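Flocculation protein FLO11 (Saccharomyces cerevisiae, PDB 4UYT) mediates homotypic cell-cell adhesion in yeast flocculation, its N-terminal Flo11 domain binding its own kind through surface bands of aromatic residues. Local coordinates at residues A[61-66]-A[134-139]; A[23-26]-A[30-33]; A[67-72]-A[77-82]. One frame throughout, in Å; residues are numbered along the deposited sequence. Where two conformers were deposited one is given.

Contact 1 of 3, residues A[61-66]-A[134-139]; sequences LKYLWS and ASSWQW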
ATOM      1  N   LEU A  61       3.336  -1.984  18.297  1.00 14.76           N
ATOM      2  CA  LEU A  61       4.259  -1.011  17.721  1.00 14.54           C
ATOM      3  C   LEU A  61       5.711  -1.180  18.201  1.00 14.29           C
ATOM      4  O   LEU A  61       6.640  -0.826  17.492  1.00 14.95           O
ATOM      5  CB  LEU A  61       3.771   0.414  18.013  1.00 15.28           C
ATOM      6  CG  LEU A  61       4.530   1.557  17.321  1.00 16.37           C
ATOM      7  CD1 LEU A  61       4.435   1.467  15.806  1.00 16.30           C
ATOM      8  CD2 LEU A  61       4.033   2.922  17.797  1.00 15.47           C
ATOM      9  N   LYS A  62       5.907  -1.725  19.401  1.00 16.59           N
ATOM     10  CA  LYS A  62       7.248  -1.834  19.953  1.00 17.14           C
ATOM     11  C   LYS A  62       8.164  -2.703  19.101  1.00 16.08           C
ATOM     12  O   LYS A  62       9.391  -2.536  19.127  1.00 19.42           O
ATOM     13  CB  LYS A  62       7.208  -2.362  21.390  1.00 19.12           C
ATOM     14  CG  LYS A  62       6.937  -3.849  21.506  1.00 19.36           C
ATOM     15  CD  LYS A  62       6.639  -4.251  22.935  1.00 21.89           C
ATOM     16  CE  LYS A  62       6.502  -5.753  23.048  1.00 23.11           C
ATOM     17  NZ  LYS A  62       6.096  -6.140  24.427  1.00 26.35           N
ATOM     18  N   TYR A  63       7.587  -3.626  18.336  1.00 15.59           N
ATOM     19  CA  TYR A  63       8.393  -4.501  17.488  1.00 14.64           C
ATOM     20  C   TYR A  63       8.908  -3.816  16.217  1.00 14.74           C
ATOM     21  O   TYR A  63       9.776  -4.353  15.541  1.00 15.80           O
ATOM     22  CB  TYR A  63       7.584  -5.728  17.081  1.00 14.30           C
ATOM     23  CG  TYR A  63       7.159  -6.635  18.211  1.00 15.40           C
ATOM     24  CD1 TYR A  63       8.066  -7.506  18.805  1.00 18.21           C
ATOM     25  CD2 TYR A  63       5.861  -6.614  18.691  1.00 15.75           C
ATOM     26  CE1 TYR A  63       7.684  -8.341  19.839  1.00 17.35           C
ATOM     27  CE2 TYR A  63       5.471  -7.438  19.728  1.00 16.20           C
ATOM     28  CZ  TYR A  63       6.389  -8.301  20.296  1.00 18.80           C
ATOM     29  OH  TYR A  63       5.989  -9.115  21.326  1.00 19.79           O
ATOM     30  N   LEU A  64       8.343  -2.654  15.889  1.00 14.60           N
ATOM     31  CA  LEU A  64       8.638  -1.966  14.634  1.00 14.18           C
ATOM     32  C   LEU A  64       9.851  -1.039  14.716  1.00 15.01           C
ATOM     33  O   LEU A  64       9.963  -0.220  15.620  1.00 16.48           O
ATOM     34  CB  LEU A  64       7.419  -1.162  14.210  1.00 13.09           C
ATOM     35  CG  LEU A  64       7.492  -0.547  12.808  1.00 12.83           C
ATOM     36  CD1 LEU A  64       7.424  -1.618  11.729  1.00 12.08           C
ATOM     37  CD2 LEU A  64       6.370   0.451  12.627  1.00 12.26           C
ATOM     38  N   TRP A  65      10.748  -1.154  13.733  1.00 14.43           N
ATOM     39  CA  TRP A  65      11.865  -0.219  13.572  1.00 15.54           C
ATOM     40  C   TRP A  65      11.554   0.839  12.497  1.00 14.24           C
ATOM     41  O   TRP A  65      11.736   2.032  12.725  1.00 16.83           O
ATOM     42  CB  TRP A  65      13.162  -0.979  13.267  1.00 15.85           C
ATOM     43  CG  TRP A  65      14.338  -0.100  13.057  1.00 19.12           C
ATOM     44  CD1 TRP A  65      15.051   0.028  11.912  1.00 20.16           C
ATOM     45  CD2 TRP A  65      14.948   0.779  14.012  1.00 20.77           C
ATOM     46  NE1 TRP A  65      16.077   0.935  12.084  1.00 23.12           N
ATOM     47  CE2 TRP A  65      16.030   1.415  13.365  1.00 22.47           C
ATOM     48  CE3 TRP A  65      14.674   1.111  15.338  1.00 20.97           C
ATOM     49  CZ2 TRP A  65      16.863   2.334  14.015  1.00 24.51           C
ATOM     50  CZ3 TRP A  65      15.507   2.026  15.984  1.00 23.48           C
ATOM     51  CH2 TRP A  65      16.574   2.635  15.311  1.00 23.96           C
ATOM     52  N   SER A  66      11.065   0.404  11.343  0.53 13.00           N
ATOM     53  CA  SER A  66      10.762   1.361  10.304  0.53 12.46           C
ATOM     54  C   SER A  66       9.710   0.819   9.360  0.53 11.03           C
ATOM     55  O   SER A  66       9.560  -0.396   9.169  0.53 11.12           O
ATOM     56  CB  SER A  66      12.024   1.725   9.527  0.53 13.21           C
ATOM     57  OG  SER A  66      12.508   0.616   8.783  0.53 15.17           O
ATOM     58  N   ALA A 134      12.894  -9.527  20.470  1.00 25.19           N
ATOM     59  CA  ALA A 134      12.946 -10.733  19.627  1.00 27.49           C
ATOM     60  C   ALA A 134      12.355 -11.988  20.271  1.00 27.26           C
ATOM     61  O   ALA A 134      11.768 -12.826  19.594  1.00 26.30           O
ATOM     62  CB  ALA A 134      14.376 -11.007  19.178  1.00 27.73           C
ATOM     63  N   SER A 135      12.513 -12.127  21.581  1.00 28.06           N
ATOM     64  CA  SER A 135      12.087 -13.352  22.247  1.00 28.39           C
ATOM     65  C   SER A 135      10.583 -13.597  22.201  1.00 27.51           C
ATOM     66  O   SER A 135      10.149 -14.743  22.344  1.00 29.14           O
ATOM     67  CB  SER A 135      12.570 -13.364  23.704  1.00 28.79           C
ATOM     68  OG  SER A 135      11.855 -12.434  24.496  1.00 34.97           O
ATOM     69  N   SER A 136       9.794 -12.542  21.993  1.00 25.06           N
ATOM     70  CA  SER A 136       8.340 -12.676  21.947  1.00 22.86           C
ATOM     71  C   SER A 136       7.791 -12.542  20.528  1.00 20.23           C
ATOM     72  O   SER A 136       6.583 -12.564  20.313  1.00 21.02           O
ATOM     73  CB  SER A 136       7.675 -11.664  22.874  1.00 23.55           C
ATOM     74  OG  SER A 136       8.008 -10.344  22.514  1.00 23.10           O
ATOM     75  N   TRP A 137       8.680 -12.429  19.552  1.00 19.65           N
ATOM     76  CA  TRP A 137       8.259 -12.326  18.170  1.00 19.73           C
ATOM     77  C   TRP A 137       7.708 -13.675  17.704  1.00 18.32           C
ATOM     78  O   TRP A 137       8.334 -14.708  17.892  1.00 20.72           O
ATOM     79  CB  TRP A 137       9.433 -11.888  17.303  1.00 18.24           C
ATOM     80  CG  TRP A 137       9.048 -11.836  15.886  1.00 16.63           C
ATOM     81  CD1 TRP A 137       9.165 -12.844  14.994  1.00 16.41           C
ATOM     82  CD2 TRP A 137       8.426 -10.736  15.188  1.00 15.52           C
ATOM     83  NE1 TRP A 137       8.656 -12.460  13.785  1.00 15.75           N
ATOM     84  CE2 TRP A 137       8.206 -11.169  13.874  1.00 14.63           C
ATOM     85  CE3 TRP A 137       8.044  -9.435  15.549  1.00 16.25           C
ATOM     86  CZ2 TRP A 137       7.614 -10.363  12.915  1.00 15.53           C
ATOM     87  CZ3 TRP A 137       7.474  -8.632  14.601  1.00 14.82           C
ATOM     88  CH2 TRP A 137       7.247  -9.103  13.298  1.00 14.98           C
ATOM     89  N   GLN A 138       6.533 -13.658  17.079  1.00 16.46           N
ATOM     90  CA  GLN A 138       5.928 -14.901  16.641  1.00 17.98           C
ATOM     91  C   GLN A 138       5.186 -14.792  15.320  1.00 15.55           C
ATOM     92  O   GLN A 138       4.238 -15.545  15.097  1.00 17.08           O
ATOM     93  CB  GLN A 138       5.014 -15.433  17.737  1.00 21.01           C
ATOM     94  CG  GLN A 138       3.901 -14.495  18.155  1.00 23.66           C
ATOM     95  CD  GLN A 138       3.023 -15.085  19.238  1.00 31.09           C
ATOM     96  OE1 GLN A 138       2.824 -14.484  20.291  1.00 39.64           O
ATOM     97  NE2 GLN A 138       2.508 -16.278  18.994  1.00 34.36           N
ATOM     98  N   TRP A 139       5.632 -13.903  14.439  1.00 15.07           N
ATOM     99  CA  TRP A 139       4.894 -13.679  13.217  1.00 14.53           C
ATOM    100  C   TRP A 139       5.733 -13.881  11.955  1.00 14.35           C
ATOM    101  O   TRP A 139       5.350 -13.366  10.907  1.00 15.56           O
ATOM    102  CB  TRP A 139       4.214 -12.291  13.250  1.00 13.32           C
ATOM    103  CG  TRP A 139       3.369 -12.127  14.470  1.00 13.53           C
ATOM    104  CD1 TRP A 139       2.118 -12.627  14.683  1.00 14.99           C
ATOM    105  CD2 TRP A 139       3.758 -11.489  15.683  1.00 14.55           C
ATOM    106  NE1 TRP A 139       1.686 -12.305  15.944  1.00 15.97           N
ATOM    107  CE2 TRP A 139       2.682 -11.621  16.590  1.00 14.97           C
ATOM    108  CE3 TRP A 139       4.909 -10.807  16.086  1.00 14.80           C
ATOM    109  CZ2 TRP A 139       2.725 -11.081  17.878  1.00 16.80           C
ATOM    110  CZ3 TRP A 139       4.951 -10.276  17.360  1.00 16.46           C
ATOM    111  CH2 TRP A 139       3.872 -10.428  18.246  1.00 17.46           C
TER
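The ring of Tyr63 meets two indoles, and both turn an edge toward it. Over one face comes the six-membered ring of Trp139, in an edge-to-face pair with centroids 5.1 Å apart and planes at 74°; its CZ3 and CH2 do the touching, CH2 lying 3.7 Å from Tyr63 CE2. Lys62 lays its CG against the rim of the opposite face. Trp137 forms an offset edge-to-face pair with the same ring, planes at 73°, bringing CE3 to 3.8 Å from Tyr63 CD1, while its CZ3 rests beside Tyr63 CB. The two indoles also touch each other, since the Trp139 CE3 corner sits over the rim of a Trp137 face.

At the phenol end, Ser136 OG lies at the edge of the ring, near its plane, and forms a short hydrogen bond of 2.6 Å with Tyr63 OH. With chi1 at 60°, Ser136 holds OG between its own N and carbonyl carbon, from where it also bonds to Tyr133 O. Trp137 fastens its NE1 to Gly140 O, and its ring meets that of Tyr125 as well.

The contact joins the 3-10 turn leading into strand 64-70 to the loop between strands 120-125 and 143-147. Tyr63 is buried, whereas both tryptophans stay partly exposed, consistent with a place among the surface aromatic residues of the Flo11 domain. Across these two segments the contact rests on edge-to-face packing and one hydroxyl pair, which together limit how the phenol can turn.

Contact 2 of 3, residues A[23-26]-A[30-33]; sequences HMDQ and MQYT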
ATOM      1  N   HIS A  23       1.690 -15.612  -1.891  1.00 16.14           N
ATOM      2  CA  HIS A  23       2.972 -14.951  -2.033  1.00 15.22           C
ATOM      3  C   HIS A  23       3.613 -14.560  -0.702  1.00 14.66           C
ATOM      4  O   HIS A  23       4.832 -14.592  -0.567  1.00 17.01           O
ATOM      5  CB  HIS A  23       2.832 -13.720  -2.929  1.00 14.24           C
ATOM      6  CG  HIS A  23       4.134 -13.107  -3.296  1.00 15.01           C
ATOM      7  ND1 HIS A  23       5.020 -13.666  -4.193  1.00 18.82           N
ATOM      8  CD2 HIS A  23       4.733 -11.995  -2.826  1.00 12.90           C
ATOM      9  CE1 HIS A  23       6.089 -12.890  -4.284  1.00 16.36           C
ATOM     10  NE2 HIS A  23       5.931 -11.868  -3.464  1.00 18.15           N
ATOM     11  N   MET A  24       2.798 -14.183   0.278  1.00 14.14           N
ATOM     12  CA  MET A  24       3.287 -13.962   1.632  1.00 13.29           C
ATOM     13  C   MET A  24       3.595 -15.295   2.334  1.00 14.35           C
ATOM     14  O   MET A  24       4.664 -15.455   2.920  1.00 15.65           O
ATOM     15  CB  MET A  24       2.285 -13.148   2.423  1.00 12.55           C
ATOM     16  CG  MET A  24       2.305 -11.695   1.951  1.00 12.53           C
ATOM     17  SD  MET A  24       0.902 -10.646   2.456  1.00 11.86           S
ATOM     18  CE  MET A  24      -0.404 -11.352   1.423  1.00 12.60           C
ATOM     19  N   ASP A  25       2.714 -16.295   2.200  1.00 14.81           N
ATOM     20  CA  ASP A  25       2.939 -17.613   2.801  1.00 16.60           C
ATOM     21  C   ASP A  25       4.267 -18.192   2.338  1.00 17.13           C
ATOM     22  O   ASP A  25       4.997 -18.775   3.142  1.00 19.96           O
ATOM     23  CB  ASP A  25       1.806 -18.586   2.460  1.00 17.66           C
ATOM     24  CG  ASP A  25       0.451 -18.204   3.066  1.00 18.86           C
ATOM     25  OD1 ASP A  25       0.360 -17.376   3.996  1.00 22.71           O
ATOM     26  OD2 ASP A  25      -0.547 -18.799   2.613  1.00 22.51           O
ATOM     27  N   GLN A  26       4.563 -18.125   1.047  1.00 18.81           N
ATOM     28  CA  GLN A  26       5.801 -18.684   0.493  1.00 20.80           C
ATOM     29  C   GLN A  26       7.072 -18.102   1.112  1.00 19.73           C
ATOM     30  O   GLN A  26       8.112 -18.738   1.112  1.00 24.01           O
ATOM     31  CB  GLN A  26       5.847 -18.487  -1.027  1.00 22.10           C
ATOM     32  CG  GLN A  26       4.860 -19.347  -1.807  1.00 26.52           C
ATOM     33  CD  GLN A  26       5.263 -20.806  -1.887  1.00 31.26           C
ATOM     34  OE1 GLN A  26       4.558 -21.686  -1.383  1.00 35.95           O
ATOM     35  NE2 GLN A  26       6.404 -21.072  -2.516  1.00 35.03           N
ATOM     36  N   MET A  30       3.699 -12.961   7.578  1.00 12.47           N
ATOM     37  CA  MET A  30       2.302 -12.932   8.014  1.00 12.77           C
ATOM     38  C   MET A  30       1.451 -12.265   6.953  1.00 12.17           C
ATOM     39  O   MET A  30       1.870 -11.304   6.314  1.00 12.55           O
ATOM     40  CB  MET A  30       2.165 -12.169   9.328  1.00 12.35           C
ATOM     41  CG  MET A  30       0.745 -12.142   9.882  1.00 13.38           C
ATOM     42  SD  MET A  30       0.584 -11.171  11.384  1.00 12.65           S
ATOM     43  CE  MET A  30       0.751  -9.517  10.723  1.00 12.01           C
ATOM     44  N   GLN A  31       0.240 -12.747   6.765  1.00 12.23           N
ATOM     45  CA  GLN A  31      -0.652 -12.142   5.802  1.00 12.24           C
ATOM     46  C   GLN A  31      -1.076 -10.732   6.200  1.00 11.26           C
ATOM     47  O   GLN A  31      -1.453 -10.460   7.334  1.00 12.07           O
ATOM     48  CB  GLN A  31      -1.872 -12.996   5.594  1.00 13.94           C
ATOM     49  CG  GLN A  31      -1.549 -14.316   4.901  1.00 16.68           C
ATOM     50  CD  GLN A  31      -2.693 -15.289   4.946  1.00 17.28           C
ATOM     51  OE1 GLN A  31      -3.838 -14.949   5.309  1.00 19.25           O
ATOM     52  NE2 GLN A  31      -2.409 -16.505   4.541  1.00 17.77           N
ATOM     53  N   TYR A  32      -1.033  -9.837   5.219  1.00 10.69           N
ATOM     54  CA  TYR A  32      -1.596  -8.475   5.315  1.00  9.50           C
ATOM     55  C   TYR A  32      -2.558  -8.295   4.143  1.00  9.32           C
ATOM     56  O   TYR A  32      -2.407  -8.937   3.109  1.00 10.77           O
ATOM     57  CB  TYR A  32      -0.508  -7.397   5.206  1.00  9.11           C
ATOM     58  CG  TYR A  32       0.456  -7.335   6.354  1.00  9.16           C
ATOM     59  CD1 TYR A  32       1.461  -8.288   6.502  1.00 10.03           C
ATOM     60  CD2 TYR A  32       0.425  -6.259   7.257  1.00  9.42           C
ATOM     61  CE1 TYR A  32       2.373  -8.208   7.537  1.00 10.05           C
ATOM     62  CE2 TYR A  32       1.334  -6.180   8.296  1.00  9.27           C
ATOM     63  CZ  TYR A  32       2.299  -7.164   8.433  1.00  9.79           C
ATOM     64  OH  TYR A  32       3.214  -7.075   9.455  1.00 10.22           O
ATOM     65  N   THR A  33      -3.455  -7.316   4.301  1.00  8.72           N
ATOM     66  CA  THR A  33      -4.306  -6.840   3.243  1.00  8.80           C
ATOM     67  C   THR A  33      -4.141  -5.340   3.083  1.00  8.40           C
ATOM     68  O   THR A  33      -3.761  -4.625   4.014  1.00  8.55           O
ATOM     69  CB  THR A  33      -5.794  -7.172   3.502  1.00 10.24           C
ATOM     70  OG1 THR A  33      -6.209  -6.558   4.719  1.00 11.02           O
ATOM     71  CG2 THR A  33      -6.027  -8.692   3.565  1.00 12.35           C
TER
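Asp25 and Gln31 are joined side chain to side chain, and Met24 meets the backbone of Tyr32, linking helix 21-25 to the start of strand 32-43. The stronger hydrogen bond is the one between side chains: Gln31 NE2 donates to Asp25 OD1 at 3.0 Å, nearly straight with an angle of 170° at the hydrogen. It arrives on the syn lone pair of OD1, the side of the other carboxylate oxygen, and OD1 lies in the amide plane of Gln31. The carboxylate and amide planes are nevertheless turned 33° apart. Beyond CG the glutamine runs extended, which carries its amide across to the helix.

The weaker bond uses sulfur. Tyr32 N points at Met24 SD over 3.5 Å, weak in length although close to linear.

Packing supplies the rest. The Met24 chain bends at its last torsion (chi3 -71°), and the terminal CE comes to 3.6 Å from Tyr32 O, so thioether and methyl both lie along the backbone of Tyr32. SD also rests 4.0 Å from Gln31 CA. Leu146 of strand 143-147 touches both Met24 and the Tyr32 side chain, whose OH is bonded to Tyr125 OH.

A buried thioether thus gives the Tyr32 amide a soft acceptor where the strand begins, while the exposed carboxylate of Asp25 holds the Gln31 amide in a conventional bond. Together they tie the short helix to the strand that follows it.

Contact 3 of 3, residues A[67-72]-A[77-82]; sequences LKIIGV and GTVQLY. With ACT (acetate ion), chain H.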
ATOM      1  N   LEU A  67       9.002   1.759   8.753  1.00 10.88           N
ATOM      2  CA  LEU A  67       7.924   1.457   7.817  1.00  9.47           C
ATOM      3  C   LEU A  67       7.891   2.596   6.813  1.00  9.01           C
ATOM      4  O   LEU A  67       7.810   3.763   7.193  1.00 10.13           O
ATOM      5  CB  LEU A  67       6.604   1.352   8.576  1.00  9.78           C
ATOM      6  CG  LEU A  67       5.388   1.004   7.723  1.00  9.67           C
ATOM      7  CD1 LEU A  67       5.520  -0.373   7.121  1.00 10.22           C
ATOM      8  CD2 LEU A  67       4.124   1.099   8.557  1.00 10.84           C
ATOM      9  N   LYS A  68       7.954   2.254   5.532  1.00  8.95           N
ATOM     10  CA  LYS A  68       7.896   3.286   4.517  1.00  9.42           C
ATOM     11  C   LYS A  68       7.319   2.715   3.263  1.00  8.76           C
ATOM     12  O   LYS A  68       7.466   1.526   2.954  1.00 10.32           O
ATOM     13  CB  LYS A  68       9.251   3.900   4.249  1.00 11.53           C
ATOM     14  CG  LYS A  68      10.339   2.970   3.820  1.00 13.93           C
ATOM     15  CD  LYS A  68      11.594   3.783   3.484  1.00 17.86           C
ATOM     16  CE  LYS A  68      12.792   2.910   3.254  1.00 22.53           C
ATOM     17  NZ  LYS A  68      13.954   3.796   2.966  1.00 27.35           N
ATOM     18  N   ILE A  69       6.669   3.592   2.528  1.00  8.62           N
ATOM     19  CA  ILE A  69       6.173   3.284   1.205  1.00  8.67           C
ATOM     20  C   ILE A  69       7.295   3.686   0.236  1.00  8.32           C
ATOM     21  O   ILE A  69       7.855   4.786   0.332  1.00  9.47           O
ATOM     22  CB  ILE A  69       4.879   4.044   0.894  1.00  8.66           C
ATOM     23  CG1 ILE A  69       3.896   3.968   2.043  1.00 10.38           C
ATOM     24  CG2 ILE A  69       4.291   3.526  -0.390  1.00  9.11           C
ATOM     25  CD1 ILE A  69       2.589   4.665   1.815  1.00 11.38           C
ATOM     26  N   ILE A  70       7.647   2.781  -0.666  1.00  8.41           N
ATOM     27  CA  ILE A  70       8.708   3.017  -1.624  1.00  9.28           C
ATOM     28  C   ILE A  70       8.222   2.711  -3.023  1.00  8.87           C
ATOM     29  O   ILE A  70       7.179   2.083  -3.233  1.00  8.96           O
ATOM     30  CB  ILE A  70       9.950   2.150  -1.301  1.00 11.60           C
ATOM     31  CG1 ILE A  70       9.635   0.643  -1.308  1.00 13.44           C
ATOM     32  CG2 ILE A  70      10.561   2.583   0.025  1.00 13.05           C
ATOM     33  CD1 ILE A  70      10.847  -0.242  -1.148  1.00 15.53           C
ATOM     34  N   GLY A  71       8.992   3.156  -4.002  1.00  9.52           N
ATOM     35  CA  GLY A  71       8.647   2.895  -5.379  1.00 10.64           C
ATOM     36  C   GLY A  71       7.399   3.633  -5.827  1.00  8.84           C
ATOM     37  O   GLY A  71       6.725   3.178  -6.720  1.00 10.01           O
ATOM     38  N   VAL A  72       7.114   4.797  -5.227  1.00  8.46           N
ATOM     39  CA  VAL A  72       5.908   5.517  -5.556  1.00  8.00           C
ATOM     40  C   VAL A  72       6.162   6.377  -6.794  1.00  7.91           C
ATOM     41  O   VAL A  72       7.161   7.102  -6.888  1.00  9.10           O
ATOM     42  CB  VAL A  72       5.454   6.444  -4.410  1.00  8.16           C
ATOM     43  CG1 VAL A  72       4.238   7.253  -4.812  1.00  8.26           C
ATOM     44  CG2 VAL A  72       5.134   5.611  -3.178  1.00  8.98           C
ATOM     45  N   GLY A  77       8.815   9.865  -4.111  1.00  9.64           N
ATOM     46  CA  GLY A  77       9.020   8.464  -4.390  1.00  9.47           C
ATOM     47  C   GLY A  77       8.987   7.550  -3.180  1.00  9.94           C
ATOM     48  O   GLY A  77       8.743   6.352  -3.285  1.00 10.51           O
ATOM     49  N   THR A  78       9.266   8.138  -2.028  1.00  9.89           N
ATOM     50  CA  THR A  78       9.230   7.473  -0.751  1.00 10.75           C
ATOM     51  C   THR A  78       8.316   8.266   0.179  1.00 10.01           C
ATOM     52  O   THR A  78       8.350   9.509   0.223  1.00 12.05           O
ATOM     53  CB  THR A  78      10.653   7.382  -0.146  1.00 13.95           C
ATOM     54  OG1 THR A  78      11.461   6.570  -0.995  1.00 15.07           O
ATOM     55  CG2 THR A  78      10.654   6.799   1.269  1.00 14.41           C
ATOM     56  N   VAL A  79       7.516   7.524   0.946  1.00  9.04           N
ATOM     57  CA  VAL A  79       6.662   8.093   1.987  1.00  9.89           C
ATOM     58  C   VAL A  79       6.994   7.398   3.283  1.00  9.13           C
ATOM     59  O   VAL A  79       6.617   6.257   3.511  1.00  9.51           O
ATOM     60  CB  VAL A  79       5.154   7.939   1.663  1.00 10.52           C
ATOM     61  CG1 VAL A  79       4.325   8.645   2.710  1.00 12.13           C
ATOM     62  CG2 VAL A  79       4.851   8.497   0.284  1.00 11.94           C
ATOM     63  N   GLN A  80       7.770   8.077   4.114  1.00 10.76           N
ATOM     64  CA  GLN A  80       8.102   7.527   5.408  1.00 10.59           C
ATOM     65  C   GLN A  80       6.884   7.524   6.317  1.00 10.10           C
ATOM     66  O   GLN A  80       6.223   8.546   6.485  1.00 12.03           O
ATOM     67  CB  GLN A  80       9.236   8.327   6.045  1.00 13.10           C
ATOM     68  CG  GLN A  80       9.933   7.564   7.169  1.00 13.63           C
ATOM     69  CD  GLN A  80      10.955   6.551   6.679  1.00 13.97           C
ATOM     70  OE1 GLN A  80      11.667   6.779   5.706  1.00 17.40           O
ATOM     71  NE2 GLN A  80      11.029   5.428   7.360  1.00 14.75           N
ATOM     72  N   LEU A  81       6.593   6.373   6.924  1.00  9.80           N
ATOM     73  CA  LEU A  81       5.461   6.263   7.863  1.00 10.00           C
ATOM     74  C   LEU A  81       5.931   6.142   9.298  1.00  9.98           C
ATOM     75  O   LEU A  81       5.290   6.666  10.195  1.00 11.14           O
ATOM     76  CB  LEU A  81       4.530   5.091   7.525  1.00  9.96           C
ATOM     77  CG  LEU A  81       3.936   5.162   6.123  1.00 10.18           C
ATOM     78  CD1 LEU A  81       3.049   3.950   5.902  1.00 10.11           C
ATOM     79  CD2 LEU A  81       3.150   6.442   5.890  1.00 11.38           C
ATOM     80  N   TYR A  82       7.060   5.473   9.501  1.00 10.58           N
ATOM     81  CA  TYR A  82       7.606   5.299  10.820  1.00 11.29           C
ATOM     82  C   TYR A  82       9.099   5.124  10.681  1.00 11.56           C
ATOM     83  O   TYR A  82       9.579   4.364   9.841  1.00 12.65           O
ATOM     84  CB  TYR A  82       7.018   4.074  11.492  1.00 11.11           C
ATOM     85  CG  TYR A  82       7.262   4.009  12.964  1.00 12.30           C
ATOM     86  CD1 TYR A  82       6.405   4.637  13.841  1.00 13.33           C
ATOM     87  CD2 TYR A  82       8.340   3.314  13.475  1.00 13.15           C
ATOM     88  CE1 TYR A  82       6.590   4.552  15.206  1.00 15.86           C
ATOM     89  CE2 TYR A  82       8.540   3.214  14.828  1.00 15.56           C
ATOM     90  CZ  TYR A  82       7.660   3.830  15.686  1.00 16.79           C
ATOM     91  OH  TYR A  82       7.848   3.730  17.041  1.00 23.30           O
TER
HETATM   92  C   ACT H1213      11.601  11.492  -2.554  1.00 18.97           C
HETATM   93  O   ACT H1213      11.061  11.726  -3.714  1.00 25.46           O
HETATM   94  OXT ACT H1213      10.907  10.739  -1.778  1.00 26.11           O
HETATM   95  CH3 ACT H1213      12.956  11.990  -2.203  1.00 29.36           C
HETATM   96  O   HOH W   1      13.657   5.051   0.177  1.00 34.57           O
HETATM   97  O   HOH W   2      14.016   6.156   4.396  1.00 48.30           O
HETATM   98  O   HOH W   3      11.432   4.710  -3.337  1.00 27.35           O
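Leu67 has the largest area buried by the other segment in this antiparallel pairing, and Leu81 and Tyr82 both face it, a classic beta bulge. Its carbonyl oxygen takes two donors, Leu81 N at 2.9 Å and Tyr82 N at 3.0 Å, the second in the carbonyl plane on a lone pair. Leu67 N in turn donates to Tyr82 O. That oxygen has a second donor, Gln80 NE2, which reaches it from the opposite face of the carbonyl plane. Leu67 CD2 meets Leu81 CD1 at 4.0 Å, and both leucines also touch Phe97 of strand 96-104.

Ile69 forms the regular part of the hairpin. With Val79 it makes an antiparallel hydrogen-bonded pair, bonded through N and O in both directions, and the two side chains run alongside each other on one face of the sheet, with their CB atoms 4.0 Å apart. The extended CG1 branch of Ile69 also meets Leu81 CD1.

Gly77 closes the other end. Its carbonyl accepts from Val72 N at 3.0 Å, while Val72 CB packs over the same oxygen. Gly77 N and Thr78 N each hold one oxygen of an acetate, probably from the crystallisation liquor.

On the face of Lys68 the chemistry is wetter. With chi1 at 58° and the chain stretched beyond CG, its CD lies near both Thr78 CG2 and Gln80 OE1. One water joins Lys68 NZ to Thr78 OG1, and another accepts from NZ at 2.8 Å and donates to Gln80 OE1.

Strands 64-70 and 79-83 therefore form a two-sided hairpin: aliphatic contacts bind the Leu67-Ile69 face toward the protein interior, whereas waters bridge the Lys68 ammonium to Thr78 and Gln80 on the other, and the carbonyls of Leu67 and Tyr82, each accepting two hydrogen bonds, satisfy the backbone at the bulge.

From the N terminus, contact 2 closes first: a short loop brings the end of helix 21-25 back against the start of strand 32-43, before either other contact begins. Contact 1 opens at residues 61-66 and closes only at 134-139, a long excursion that includes strands of all three sheets. Contact 3 lies wholly within that span, pairing strands 64-70 and 79-83 as a hairpin of the five-stranded sheet. Contacts 1 and 3 share strand 64-70 and touch where Leu61 and Leu64 pack on Tyr82. Contacts 1 and 2 meet through Trp139 O and Met30 CB, whereas contacts 2 and 3 stay about 7 Å apart at their nearest atoms.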